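Local coordinates for lyase/mutase (Burkholderia cenocepacia, PDB 4LSB), which is a lyase/mutase-type protein of the TIM-barrel clan, crystallised with a bound magnesium ion, at residues Q15-A19 with A115-V120; I33-W38 with F51-T57; R44-M48 with W281-N287; N98-P104 with V142-A146; P214-M219 with V236-G242. One frame throughout, in Å; residues are numbered along the deposited sequence.

Contact 1: residues Q15-A19 with A115-V120; sequences QARHA and AEAGAV
Gln15 and Val120 run past each other in opposite directions, the aliphatic part of the glutamine lying along one methyl of the valine, with CG of Gln15 3.7 Å from CG1 of Val120. The first torsion of Gln15 sets CG opposite the backbone N (chi1 -171°), and the chain stays extended beyond it; this carries the amide clear of helix 14-25 to the last turn of helix 104-116. There NE2 of Gln15 donates to O of Ala115 over 3.0 Å, and the N-H...O angle of 171° shows a nearly straight bond. The acceptor lies in the amide plane, although the donor is tilted by 19° from the carbonyl plane. A second, weak and bent bond runs from the same NE2 of Gln15 to O of Ala119, also at 3.0 Å. The amide nitrogen is thus held mainly by the Ala115 carbonyl, while on the oxygen side a water sits 3.0 Å from OE1 of Gln15 and 2.7 Å from O of Glu116. Nearer the helix backbone, CG1 of Val120 packs on CB of Ala19 at 3.6 Å. Phe157 touches both Gln15 and Ala19 from a neighbouring loop. O of Ala115 is shared, since N of Gly118 bonds to it at 2.8 Å as the chain leaves the helix with positive phi. Val120 is backbone-bonded to Val92 and Thr160, so the contact lays helix 14-25 against the loops entering the barrel strands, with the Gln15 amide bonded to the Schellman turn that ends helix 104-116.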
# COMPACT_ATOMS: atom_id res chain seq x y z
N GLN B 15 -2.77 -4.15 -25.48
CA GLN B 15 -3.74 -5.02 -24.83
C GLN B 15 -3.86 -6.35 -25.54
O GLN B 15 -3.92 -7.39 -24.88
CB GLN B 15 -5.11 -4.38 -24.76
CG GLN B 15 -6.05 -5.19 -23.88
CD GLN B 15 -7.30 -4.45 -23.53
OE1 GLN B 15 -7.68 -3.50 -24.20
NE2 GLN B 15 -7.92 -4.86 -22.46
N ALA B 16 -3.91 -6.31 -26.87
CA ALA B 16 -4.01 -7.54 -27.63
C ALA B 16 -2.76 -8.42 -27.45
O ALA B 16 -2.88 -9.64 -27.36
CB ALA B 16 -4.25 -7.25 -29.09
N ARG B 17 -1.60 -7.79 -27.36
CA ARG B 17 -0.33 -8.52 -27.14
C ARG B 17 -0.39 -9.17 -25.76
O ARG B 17 -0.10 -10.33 -25.64
CB ARG B 17 0.90 -7.62 -27.22
N HIS B 18 -0.78 -8.42 -24.73
CA HIS B 18 -0.89 -8.98 -23.39
C HIS B 18 -1.91 -10.07 -23.31
O HIS B 18 -1.72 -11.05 -22.59
CB HIS B 18 -1.25 -7.91 -22.39
CG HIS B 18 -0.13 -6.99 -22.11
ND1 HIS B 18 -0.30 -5.81 -21.43
CD2 HIS B 18 1.19 -7.08 -22.37
CE1 HIS B 18 0.87 -5.21 -21.27
NE2 HIS B 18 1.79 -5.96 -21.85
N ALA B 19 -2.97 -9.96 -24.12
CA ALA B 19 -4.06 -10.94 -24.08
C ALA B 19 -3.57 -12.28 -24.58
O ALA B 19 -3.86 -13.36 -24.02
CB ALA B 19 -5.27 -10.47 -24.89
N ALA B 115 -12.57 -5.04 -19.48
CA ALA B 115 -11.71 -5.04 -20.65
C ALA B 115 -11.37 -3.61 -21.07
O ALA B 115 -10.21 -3.30 -21.38
CB ALA B 115 -12.36 -5.81 -21.81
N GLU B 116 -12.36 -2.72 -21.01
CA GLU B 116 -12.16 -1.35 -21.39
C GLU B 116 -11.10 -0.74 -20.47
O GLU B 116 -10.25 0.01 -20.92
CB GLU B 116 -13.51 -0.63 -21.33
CG GLU B 116 -13.58 0.76 -21.90
CD GLU B 116 -15.04 1.26 -21.88
OE1 GLU B 116 -15.71 1.20 -22.95
OE2 GLU B 116 -15.55 1.66 -20.78
N ALA B 117 -11.10 -1.13 -19.19
CA ALA B 117 -10.08 -0.69 -18.23
C ALA B 117 -8.71 -1.28 -18.43
O ALA B 117 -7.74 -0.85 -17.78
CB ALA B 117 -10.54 -0.94 -16.80
N GLY B 118 -8.60 -2.27 -19.32
CA GLY B 118 -7.34 -2.80 -19.74
C GLY B 118 -7.02 -4.22 -19.33
O GLY B 118 -5.97 -4.77 -19.69
N ALA B 119 -7.93 -4.85 -18.60
CA ALA B 119 -7.74 -6.24 -18.22
C ALA B 119 -7.85 -7.17 -19.44
O ALA B 119 -8.62 -6.94 -20.36
CB ALA B 119 -8.73 -6.63 -17.14
N VAL B 120 -7.08 -8.24 -19.40
CA VAL B 120 -7.17 -9.25 -20.43
C VAL B 120 -7.75 -10.54 -19.90
O VAL B 120 -7.83 -11.55 -20.58
CB VAL B 120 -5.85 -9.51 -21.11
CG1 VAL B 120 -5.43 -8.33 -21.95
CG2 VAL B 120 -4.77 -9.86 -20.10
O HOH W 1 -8.51 -1.01 -22.74

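Contact 2: residues I33-W38 with F51-T57; sequences IIPNPW and FEALATT
Pro35 and Ala55 close the TIM barrel, joining the ends of its first and second strands, 32-34 and 54-55: N of Ala55 donates to O of Pro35 at 2.9 Å with an angle of 164°. Leu54 CA adds a CA-H...O contact to that Pro35 oxygen, and Asn36 CA makes another to O of Ala55 at 3.1 Å. On the outer side, CG of Pro35 stands over a face of the Phe51 ring, 3.8 Å from its centroid and 21° off the normal, a CH-pi contact offset toward the rim. Arg261 of the second subunit makes a cation-pi contact with this ring. Ile34 turns the other way: with CG1 opposite the backbone N (chi1 -174°), it reaches CB of Ala55 at 3.8 Å, and its CD1 touches CB of Ala53. The amide of Asn36 is held at both ends, OD1 accepting from N of Val241 and ND2 donating to O of Thr56 at 3.2 Å, from above that carbonyl plane. Thr57, immediately before the magnesium ligand Ser58, is the N-cap of helix 58-64, its OG1 bonded to N of Gly60. Past the strand ends, a water accepts from N of Thr57 and donates to O of Pro37, 2.8 Å from each.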
# COMPACT_ATOMS: atom_id res chain seq x y z
N ILE B 33 2.69 -18.89 -11.43
CA ILE B 33 2.14 -18.14 -10.31
C ILE B 33 1.67 -16.80 -10.90
O ILE B 33 2.39 -16.17 -11.68
CB ILE B 33 3.19 -17.90 -9.21
CG1 ILE B 33 3.60 -19.23 -8.59
CG2 ILE B 33 2.64 -16.98 -8.16
CD1 ILE B 33 4.76 -19.17 -7.59
N ILE B 34 0.48 -16.40 -10.51
CA ILE B 34 -0.07 -15.11 -10.81
C ILE B 34 -0.22 -14.36 -9.48
O ILE B 34 -1.13 -14.64 -8.66
CB ILE B 34 -1.35 -15.17 -11.64
CG1 ILE B 34 -1.78 -13.75 -12.04
CG2 ILE B 34 -2.48 -15.86 -10.90
CD1 ILE B 34 -2.81 -13.73 -13.16
N PRO B 35 0.75 -13.47 -9.18
CA PRO B 35 0.70 -12.82 -7.88
C PRO B 35 -0.24 -11.64 -7.87
O PRO B 35 -0.66 -11.15 -8.94
CB PRO B 35 2.14 -12.38 -7.69
CG PRO B 35 2.57 -12.01 -9.05
CD PRO B 35 1.93 -13.03 -9.95
N ASN B 36 -0.56 -11.17 -6.67
CA ASN B 36 -1.62 -10.21 -6.43
C ASN B 36 -1.12 -8.91 -5.73
O ASN B 36 -1.19 -8.79 -4.53
CB ASN B 36 -2.75 -10.80 -5.57
CG ASN B 36 -3.36 -12.09 -6.13
OD1 ASN B 36 -2.76 -13.17 -6.03
ND2 ASN B 36 -4.54 -12.00 -6.73
N PRO B 37 -0.65 -7.95 -6.49
CA PRO B 37 -0.42 -6.60 -5.97
C PRO B 37 -1.72 -5.89 -5.68
O PRO B 37 -2.77 -6.33 -6.15
CB PRO B 37 0.28 -5.93 -7.13
CG PRO B 37 -0.39 -6.51 -8.27
CD PRO B 37 -0.68 -7.93 -7.96
N TRP B 38 -1.65 -4.83 -4.86
CA TRP B 38 -2.82 -4.04 -4.46
C TRP B 38 -2.62 -2.53 -4.68
O TRP B 38 -3.51 -1.75 -4.37
CB TRP B 38 -3.22 -4.31 -2.97
CG TRP B 38 -2.15 -3.90 -2.02
CD1 TRP B 38 -2.03 -2.69 -1.38
CD2 TRP B 38 -0.99 -4.65 -1.68
NE1 TRP B 38 -0.89 -2.68 -0.61
CE2 TRP B 38 -0.25 -3.88 -0.76
CE3 TRP B 38 -0.57 -5.96 -1.95
CZ2 TRP B 38 0.94 -4.35 -0.18
CZ3 TRP B 38 0.65 -6.39 -1.40
CH2 TRP B 38 1.36 -5.61 -0.54
N PHE B 51 7.66 -11.77 -12.66
CA PHE B 51 6.34 -12.40 -12.87
C PHE B 51 5.82 -12.01 -14.24
O PHE B 51 6.26 -10.98 -14.83
CB PHE B 51 5.38 -12.08 -11.74
CG PHE B 51 5.73 -12.76 -10.47
CD1 PHE B 51 5.45 -14.10 -10.29
CD2 PHE B 51 6.39 -12.06 -9.46
CE1 PHE B 51 5.77 -14.74 -9.09
CE2 PHE B 51 6.77 -12.72 -8.28
CZ PHE B 51 6.44 -14.06 -8.10
N GLU B 52 4.98 -12.88 -14.81
CA GLU B 52 4.53 -12.72 -16.20
C GLU B 52 3.09 -12.23 -16.34
O GLU B 52 2.63 -11.94 -17.46
CB GLU B 52 4.71 -14.02 -16.95
CG GLU B 52 6.17 -14.27 -17.33
CD GLU B 52 6.36 -15.65 -17.92
OE1 GLU B 52 6.30 -15.75 -19.15
OE2 GLU B 52 6.51 -16.62 -17.19
N ALA B 53 2.40 -12.13 -15.23
CA ALA B 53 1.03 -11.64 -15.19
C ALA B 53 0.77 -11.19 -13.80
O ALA B 53 1.48 -11.60 -12.88
CB ALA B 53 0.10 -12.76 -15.55
N LEU B 54 -0.27 -10.40 -13.62
CA LEU B 54 -0.70 -9.97 -12.26
C LEU B 54 -2.21 -10.19 -12.14
O LEU B 54 -2.92 -10.14 -13.14
CB LEU B 54 -0.37 -8.46 -12.05
CG LEU B 54 1.07 -8.07 -12.33
CD1 LEU B 54 1.21 -6.56 -12.28
CD2 LEU B 54 2.00 -8.68 -11.33
N ALA B 55 -2.69 -10.40 -10.90
CA ALA B 55 -4.09 -10.47 -10.63
C ALA B 55 -4.44 -9.47 -9.54
O ALA B 55 -3.75 -9.33 -8.50
CB ALA B 55 -4.49 -11.87 -10.19
N THR B 56 -5.56 -8.79 -9.70
CA THR B 56 -5.99 -7.87 -8.65
C THR B 56 -6.57 -8.70 -7.52
O THR B 56 -6.80 -9.93 -7.68
CB THR B 56 -6.99 -6.84 -9.17
OG1 THR B 56 -8.16 -7.49 -9.57
CG2 THR B 56 -6.42 -6.05 -10.34
N THR B 57 -6.68 -8.09 -6.35
CA THR B 57 -7.18 -8.75 -5.15
C THR B 57 -8.15 -7.76 -4.51
O THR B 57 -7.76 -6.70 -4.04
CB THR B 57 -6.05 -9.14 -4.16
OG1 THR B 57 -6.58 -9.42 -2.87
CG2 THR B 57 -4.98 -8.06 -4.04
O HOH W 2 4.07 -15.17 -13.60
O HOH W 3 -5.48 -5.61 -6.38

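Contact 3: residues R44-M48 with W281-N287; sequences RLLAM and WFAAPDN
Arg44, on helix 40-48, reaches across to the C-terminal end of helix 275-283, bonding to carbonyls at and after the helix end, outside the TIM barrel. This polar part is tight. NE of Arg44 donates to OD1 of Asn287 at 2.8 Å, with an N-H...O angle of 170° and the donor in the carbonyl plane. NH1 of Arg44 bonds to O of Phe282 at 2.9 Å, and NH2 of Arg44 to O of Ala284, also at 2.9 Å but from above that carbonyl's plane. A weak bond from NH2 of Arg44 to O of Asp286 adds to the set. The bend at chi3 (75°) swings the group into this ring of acceptors, where its bonds on three nitrogens fix its rotation; one guanidinium face is covered by CD1 of Phe282. NH1 also bonds to O of Gly66 of the second subunit. Asn287 is itself held, its ND2 bonding to the carbonyls of Ala87 and Gly88, so a second shell orients the oxygen that Arg44 uses. The looser, solvent side is confined to the side chains of Pro285 and Asp286, whose backbone turn the arginine holds; the Asp286 side chain leaves the contact, and its OD1 bonds to OG of Ser288. In the apolar packed part, CD2 of Leu45 crosses to CE1 of Phe282 at 3.7 Å, and Phe253 of the second subunit packs on Leu45, consistent with the helix-swapped dimers of this family. Here SD of Met48 meets the five-membered ring of Trp281 obliquely, a Met-aromatic contact in which SD lies 4.0 Å from CB of Trp281.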
# COMPACT_ATOMS: atom_id res chain seq x y z
N ARG B 44 4.54 -2.74 -9.94
CA ARG B 44 5.88 -2.52 -10.44
C ARG B 44 6.92 -3.53 -9.95
O ARG B 44 7.66 -4.11 -10.79
CB ARG B 44 6.36 -1.09 -10.13
CG ARG B 44 5.66 -0.03 -10.95
CD ARG B 44 6.45 1.27 -11.03
NE ARG B 44 7.59 1.13 -11.93
CZ ARG B 44 8.52 2.06 -12.12
NH1 ARG B 44 8.43 3.24 -11.56
NH2 ARG B 44 9.51 1.82 -12.96
N LEU B 45 6.91 -3.77 -8.64
CA LEU B 45 7.90 -4.64 -8.03
C LEU B 45 7.72 -6.07 -8.48
O LEU B 45 8.68 -6.78 -8.73
CB LEU B 45 7.83 -4.57 -6.53
CG LEU B 45 8.27 -3.19 -5.97
CD1 LEU B 45 7.91 -3.11 -4.50
CD2 LEU B 45 9.78 -2.95 -6.19
N LEU B 46 6.48 -6.52 -8.61
CA LEU B 46 6.28 -7.87 -9.15
C LEU B 46 6.74 -8.03 -10.60
O LEU B 46 7.25 -9.09 -10.98
CB LEU B 46 4.81 -8.33 -8.98
CG LEU B 46 4.32 -8.43 -7.51
CD1 LEU B 46 2.82 -8.53 -7.47
CD2 LEU B 46 4.96 -9.60 -6.72
N ALA B 47 6.58 -7.02 -11.44
CA ALA B 47 7.10 -7.12 -12.80
C ALA B 47 8.63 -7.19 -12.78
O ALA B 47 9.25 -7.98 -13.47
CB ALA B 47 6.65 -5.95 -13.64
N MET B 48 9.21 -6.33 -11.98
CA MET B 48 10.65 -6.29 -11.84
C MET B 48 11.17 -7.61 -11.30
O MET B 48 12.27 -8.01 -11.67
CB MET B 48 11.09 -5.15 -10.94
CG MET B 48 10.88 -3.76 -11.50
SD MET B 48 11.16 -2.55 -10.18
CE MET B 48 10.81 -1.06 -11.12
N TRP B 281 15.16 1.93 -8.42
CA TRP B 281 14.24 1.11 -9.21
C TRP B 281 13.04 1.92 -9.77
O TRP B 281 12.74 1.83 -10.94
CB TRP B 281 13.69 -0.05 -8.43
CG TRP B 281 14.64 -0.92 -7.77
CD1 TRP B 281 15.89 -1.25 -8.19
CD2 TRP B 281 14.41 -1.64 -6.58
NE1 TRP B 281 16.47 -2.12 -7.29
CE2 TRP B 281 15.57 -2.36 -6.29
CE3 TRP B 281 13.33 -1.73 -5.70
CZ2 TRP B 281 15.69 -3.17 -5.18
CZ3 TRP B 281 13.45 -2.52 -4.59
CH2 TRP B 281 14.61 -3.23 -4.34
N PHE B 282 12.37 2.72 -8.93
CA PHE B 282 11.19 3.43 -9.41
C PHE B 282 11.50 4.63 -10.29
O PHE B 282 10.61 5.10 -10.98
CB PHE B 282 10.28 3.85 -8.23
CG PHE B 282 9.51 2.69 -7.60
CD1 PHE B 282 9.57 1.39 -8.12
CD2 PHE B 282 8.68 2.90 -6.53
CE1 PHE B 282 8.83 0.35 -7.56
CE2 PHE B 282 7.94 1.85 -5.97
CZ PHE B 282 8.02 0.59 -6.48
N ALA B 283 12.76 5.11 -10.26
CA ALA B 283 13.23 6.10 -11.22
C ALA B 283 13.30 5.56 -12.66
O ALA B 283 13.19 6.32 -13.62
CB ALA B 283 14.61 6.64 -10.79
N ALA B 284 13.42 4.26 -12.84
CA ALA B 284 13.47 3.70 -14.19
C ALA B 284 12.13 3.89 -14.92
O ALA B 284 11.08 3.92 -14.31
CB ALA B 284 13.83 2.24 -14.12
N PRO B 285 12.18 4.02 -16.25
CA PRO B 285 10.95 4.27 -16.98
C PRO B 285 10.19 3.00 -17.33
O PRO B 285 9.17 3.09 -18.00
CB PRO B 285 11.46 4.96 -18.26
CG PRO B 285 12.78 4.30 -18.50
CD PRO B 285 13.36 4.02 -17.13
N ASP B 286 10.69 1.84 -16.91
CA ASP B 286 10.02 0.57 -17.12
C ASP B 286 10.32 -0.36 -15.95
O ASP B 286 10.92 0.04 -14.96
CB ASP B 286 10.46 -0.07 -18.43
CG ASP B 286 11.96 -0.39 -18.46
OD1 ASP B 286 12.57 -0.65 -17.39
OD2 ASP B 286 12.52 -0.39 -19.57
N ASN B 287 9.86 -1.61 -16.05
CA ASN B 287 10.02 -2.53 -14.95
C ASN B 287 10.97 -3.68 -15.28
O ASN B 287 10.72 -4.78 -14.82
CB ASN B 287 8.68 -3.14 -14.56
CG ASN B 287 7.69 -2.11 -14.08
OD1 ASN B 287 8.08 -1.11 -13.47
ND2 ASN B 287 6.38 -2.34 -14.35

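Contact 4: residues N98-P104 with V142-A146; sequences NGFGDAP and VERIA
Arg144 spends its guanidinium on the backbone of the loop 98-104, with three carbonyls gathered round its edge. NH2 of Arg144 donates to O of Asn98 at 2.6 Å, a short bond at 154°. NH1 of Arg144 serves two further acceptors: O of Gly101 at 2.9 Å, on a lone pair in the carbonyl plane, and O of Asp102 at 3.0 Å, approached from above its plane. Both oxygens lie within 5° of the guanidinium plane, so the loop carbonyls meet the group edge-on and fix its plane. A bend at chi3 (52°) turns the end of the chain sharply enough to meet all three. NH2 also bonds directly to O of Glu125, and Tyr136 completes this first shell with a cation-pi contact. In the next shell, the hydroxyl of that tyrosine bonds to ND2 of Asn98 and OD1 of Asp102, tying two loop side chains to it. Within the loop, OD1 of Asn98 accepts from N of Phe100 at 3.1 Å, an Asx turn that shapes the bend following the magnesium ligand Glu97. Further out, Pro104 opens helix 104-116 and rests loosely beside Glu143. The arginine therefore links helix 138-153 to the loop between strand 92-95 and helix 104-116, over the end of strand 121-125.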
# COMPACT_ATOMS: atom_id res chain seq x y z
N ASN B 98 -18.64 -11.03 -7.92
CA ASN B 98 -19.75 -11.76 -8.56
C ASN B 98 -20.28 -11.05 -9.82
O ASN B 98 -21.41 -11.31 -10.26
CB ASN B 98 -20.86 -11.96 -7.52
CG ASN B 98 -21.59 -10.66 -7.21
OD1 ASN B 98 -20.98 -9.56 -7.23
ND2 ASN B 98 -22.88 -10.76 -6.96
N GLY B 99 -19.46 -10.15 -10.41
CA GLY B 99 -19.90 -9.32 -11.55
C GLY B 99 -20.66 -8.05 -11.11
O GLY B 99 -21.16 -7.31 -11.97
N PHE B 100 -20.71 -7.80 -9.79
CA PHE B 100 -21.28 -6.56 -9.17
C PHE B 100 -22.81 -6.46 -9.27
O PHE B 100 -23.42 -5.38 -9.30
CB PHE B 100 -20.57 -5.30 -9.70
CG PHE B 100 -19.10 -5.32 -9.44
CD1 PHE B 100 -18.63 -5.05 -8.16
CD2 PHE B 100 -18.21 -5.70 -10.41
CE1 PHE B 100 -17.28 -5.13 -7.89
CE2 PHE B 100 -16.85 -5.78 -10.14
CZ PHE B 100 -16.38 -5.46 -8.88
N GLY B 101 -23.44 -7.62 -9.32
CA GLY B 101 -24.86 -7.72 -9.51
C GLY B 101 -25.23 -9.17 -9.76
O GLY B 101 -24.38 -10.02 -10.08
N ASP B 102 -26.51 -9.45 -9.59
CA ASP B 102 -27.05 -10.79 -9.81
C ASP B 102 -27.31 -11.13 -11.26
O ASP B 102 -27.17 -12.28 -11.64
CB ASP B 102 -28.37 -10.96 -9.06
CG ASP B 102 -28.23 -10.75 -7.57
OD1 ASP B 102 -27.14 -10.99 -7.01
OD2 ASP B 102 -29.22 -10.34 -6.95
N ALA B 103 -27.77 -10.15 -12.05
CA ALA B 103 -28.28 -10.43 -13.38
C ALA B 103 -27.14 -10.71 -14.36
O ALA B 103 -26.10 -10.04 -14.32
CB ALA B 103 -29.13 -9.27 -13.89
N PRO B 104 -27.35 -11.67 -15.27
CA PRO B 104 -26.39 -11.97 -16.32
C PRO B 104 -25.96 -10.75 -17.10
O PRO B 104 -24.81 -10.64 -17.46
CB PRO B 104 -27.15 -12.94 -17.22
CG PRO B 104 -28.05 -13.67 -16.29
CD PRO B 104 -28.46 -12.64 -15.25
N VAL B 142 -24.74 -20.76 -14.07
CA VAL B 142 -24.35 -21.06 -15.44
C VAL B 142 -24.83 -19.99 -16.40
O VAL B 142 -24.09 -19.59 -17.29
CB VAL B 142 -24.92 -22.42 -15.88
CG1 VAL B 142 -24.59 -22.70 -17.32
CG2 VAL B 142 -24.34 -23.55 -15.03
N GLU B 143 -26.08 -19.52 -16.28
CA GLU B 143 -26.54 -18.44 -17.18
C GLU B 143 -25.67 -17.20 -17.05
O GLU B 143 -25.34 -16.51 -18.05
CB GLU B 143 -27.98 -18.03 -16.85
CG GLU B 143 -28.99 -18.33 -17.91
CD GLU B 143 -30.32 -17.63 -17.63
OE1 GLU B 143 -30.92 -17.09 -18.59
OE2 GLU B 143 -30.75 -17.61 -16.44
N ARG B 144 -25.32 -16.91 -15.79
CA ARG B 144 -24.38 -15.82 -15.49
C ARG B 144 -23.04 -16.00 -16.21
O ARG B 144 -22.55 -15.08 -16.87
CB ARG B 144 -24.15 -15.69 -13.98
CG ARG B 144 -25.30 -15.02 -13.23
CD ARG B 144 -25.23 -15.37 -11.76
NE ARG B 144 -23.90 -15.09 -11.20
CZ ARG B 144 -23.49 -13.89 -10.81
NH1 ARG B 144 -24.29 -12.81 -10.89
NH2 ARG B 144 -22.29 -13.77 -10.30
N ILE B 145 -22.41 -17.16 -16.05
CA ILE B 145 -21.11 -17.40 -16.73
C ILE B 145 -21.27 -17.38 -18.26
O ILE B 145 -20.44 -16.86 -18.99
CB ILE B 145 -20.48 -18.74 -16.28
CG1 ILE B 145 -20.06 -18.65 -14.82
CG2 ILE B 145 -19.28 -19.12 -17.16
CD1 ILE B 145 -19.06 -17.57 -14.48
N ALA B 146 -22.39 -17.89 -18.75
CA ALA B 146 -22.65 -17.85 -20.19
C ALA B 146 -22.67 -16.41 -20.76
O ALA B 146 -22.17 -16.13 -21.86
CB ALA B 146 -23.96 -18.55 -20.48

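Contact 5: residues P214-M219 with V236-G242; sequences PVNVVM and VKRVSVG
Asn216 and Arg238 meet because both extend CG away from the backbone N (chi1 177° and -158°) on the same face of a parallel strand pair, and Arg238 then bends at chi3. NE of Arg238 reaches OD1 of Asn216 at 2.9 Å, with the oxygen at the edge of the guanidinium and the amide and guanidinium planes 67° apart. The other end of the Asn216 amide donates from ND2 to OG of Ser240 at 3.0 Å, exactly in the amide plane. A water adds a second link, donating to OD1 of Asn216 and accepting from NH2 of Arg238. Behind these groups the strands 215-218 and 238-240 are laced by backbone bonds, N of Val217 to O of Arg238 at 2.9 Å, N of Ser240 to O of Val217 at 3.0 Å, and N of Met219 to O of Ser240 at 2.9 Å. O of Val215 accepts from both Lys237 N and Arg238 N. On the opposite face CG2 of Val217 packs on CG2 of Val236 at 3.6 Å, under the beta-alpha-beta crossover helix 228-233 and, further along, helix 201-211. The chemistry implies a buried polar cluster of Asn216, Arg238 and Ser240 on one face, the arginine's charge probably shared among the Asn216 oxygen, Thr162, His26 and a water, with valines covered by helices and by Phe266 of the second subunit on the other.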
# COMPACT_ATOMS: atom_id res chain seq x y z
N PRO B 214 -7.79 -25.51 -17.81
CA PRO B 214 -6.93 -24.98 -16.76
C PRO B 214 -7.65 -24.72 -15.44
O PRO B 214 -8.72 -24.12 -15.41
CB PRO B 214 -6.46 -23.67 -17.34
CG PRO B 214 -6.38 -23.96 -18.84
CD PRO B 214 -7.65 -24.73 -19.06
N VAL B 215 -6.97 -25.04 -14.36
CA VAL B 215 -7.48 -24.77 -13.00
C VAL B 215 -6.52 -23.83 -12.27
O VAL B 215 -5.29 -23.99 -12.35
CB VAL B 215 -7.71 -26.09 -12.24
CG1 VAL B 215 -7.96 -25.87 -10.74
CG2 VAL B 215 -8.86 -26.86 -12.87
N ASN B 216 -7.09 -22.83 -11.57
CA ASN B 216 -6.31 -21.96 -10.68
C ASN B 216 -6.56 -22.46 -9.28
O ASN B 216 -7.70 -22.76 -8.93
CB ASN B 216 -6.84 -20.51 -10.81
CG ASN B 216 -6.14 -19.52 -9.88
OD1 ASN B 216 -5.30 -18.79 -10.33
ND2 ASN B 216 -6.56 -19.43 -8.61
N VAL B 217 -5.50 -22.52 -8.48
CA VAL B 217 -5.58 -22.82 -7.06
C VAL B 217 -4.95 -21.64 -6.31
O VAL B 217 -3.93 -21.10 -6.76
CB VAL B 217 -4.79 -24.10 -6.73
CG1 VAL B 217 -4.54 -24.22 -5.25
CG2 VAL B 217 -5.56 -25.30 -7.29
N VAL B 218 -5.59 -21.21 -5.23
CA VAL B 218 -5.05 -20.12 -4.40
C VAL B 218 -4.34 -20.73 -3.21
O VAL B 218 -4.80 -21.71 -2.64
CB VAL B 218 -6.12 -19.11 -3.93
CG1 VAL B 218 -7.18 -19.76 -3.06
CG2 VAL B 218 -5.46 -17.96 -3.19
N MET B 219 -3.20 -20.15 -2.87
CA MET B 219 -2.43 -20.56 -1.76
C MET B 219 -2.40 -19.44 -0.72
O MET B 219 -2.28 -18.26 -1.08
CB MET B 219 -1.02 -20.96 -2.19
CG MET B 219 -0.97 -22.36 -2.72
SD MET B 219 -1.15 -23.57 -1.39
CE MET B 219 -2.46 -24.59 -2.03
N VAL B 236 -2.56 -28.77 -11.68
CA VAL B 236 -2.89 -27.36 -11.61
C VAL B 236 -2.13 -26.59 -12.65
O VAL B 236 -0.95 -26.88 -12.94
CB VAL B 236 -2.58 -26.79 -10.21
CG1 VAL B 236 -2.95 -25.32 -10.12
CG2 VAL B 236 -3.40 -27.55 -9.17
N LYS B 237 -2.80 -25.58 -13.23
CA LYS B 237 -2.14 -24.72 -14.21
C LYS B 237 -1.68 -23.35 -13.68
O LYS B 237 -0.69 -22.81 -14.13
CB LYS B 237 -3.09 -24.51 -15.39
CG LYS B 237 -2.49 -23.73 -16.55
CD LYS B 237 -1.18 -24.28 -17.08
CE LYS B 237 -1.35 -25.73 -17.55
NZ LYS B 237 -0.09 -26.21 -18.17
N ARG B 238 -2.45 -22.78 -12.78
CA ARG B 238 -2.24 -21.41 -12.28
C ARG B 238 -2.37 -21.36 -10.78
O ARG B 238 -3.28 -21.93 -10.23
CB ARG B 238 -3.24 -20.44 -12.89
CG ARG B 238 -2.79 -18.99 -12.86
CD ARG B 238 -3.71 -18.14 -13.75
NE ARG B 238 -4.98 -17.89 -13.10
CZ ARG B 238 -6.12 -17.45 -13.66
NH1 ARG B 238 -6.23 -17.22 -14.92
NH2 ARG B 238 -7.15 -17.18 -12.89
N VAL B 239 -1.47 -20.64 -10.13
CA VAL B 239 -1.52 -20.52 -8.71
C VAL B 239 -1.48 -19.03 -8.34
O VAL B 239 -0.57 -18.30 -8.71
CB VAL B 239 -0.32 -21.23 -8.06
CG1 VAL B 239 -0.47 -21.17 -6.54
CG2 VAL B 239 -0.24 -22.66 -8.52
N SER B 240 -2.50 -18.62 -7.61
CA SER B 240 -2.63 -17.24 -7.15
C SER B 240 -2.52 -17.17 -5.60
O SER B 240 -2.46 -18.22 -4.89
CB SER B 240 -4.00 -16.70 -7.63
OG SER B 240 -5.09 -17.37 -6.92
N VAL B 241 -2.52 -15.94 -5.06
CA VAL B 241 -2.38 -15.77 -3.62
C VAL B 241 -3.42 -14.84 -2.94
O VAL B 241 -3.30 -14.57 -1.75
CB VAL B 241 -0.96 -15.31 -3.22
CG1 VAL B 241 0.09 -16.32 -3.69
CG2 VAL B 241 -0.66 -13.91 -3.71
N GLY B 242 -4.43 -14.39 -3.67
CA GLY B 242 -5.47 -13.55 -3.10
C GLY B 242 -4.82 -12.38 -2.35
O GLY B 242 -3.91 -11.73 -2.88
O HOH W 4 -6.32 -16.19 -10.21

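In the fold
The five contacts are spread round one TIM barrel, three of them, 2, 3 and 5, reaching the second subunit. Contact 2 closes the sheet between strands 32-34 and 54-55, and contact 5 lies 11 Å away, centre to centre, with strand 238-240 pairing beside 32-34 through Ile34 N and Val239 O. Contact 3 also touches contact 2, helix 40-48 packing Leu46 on Pro35 and Pro37. Contact 4 lies across the chain's centre from contact 3, about 36 Å between centres; contact 1 is about 15 Å from contact 2. Along the chain, contact 2 is nested inside contact 1, and contacts 4 and 5 inside contact 3, so the C-terminal turn returns to helix 40-48, early in the chain.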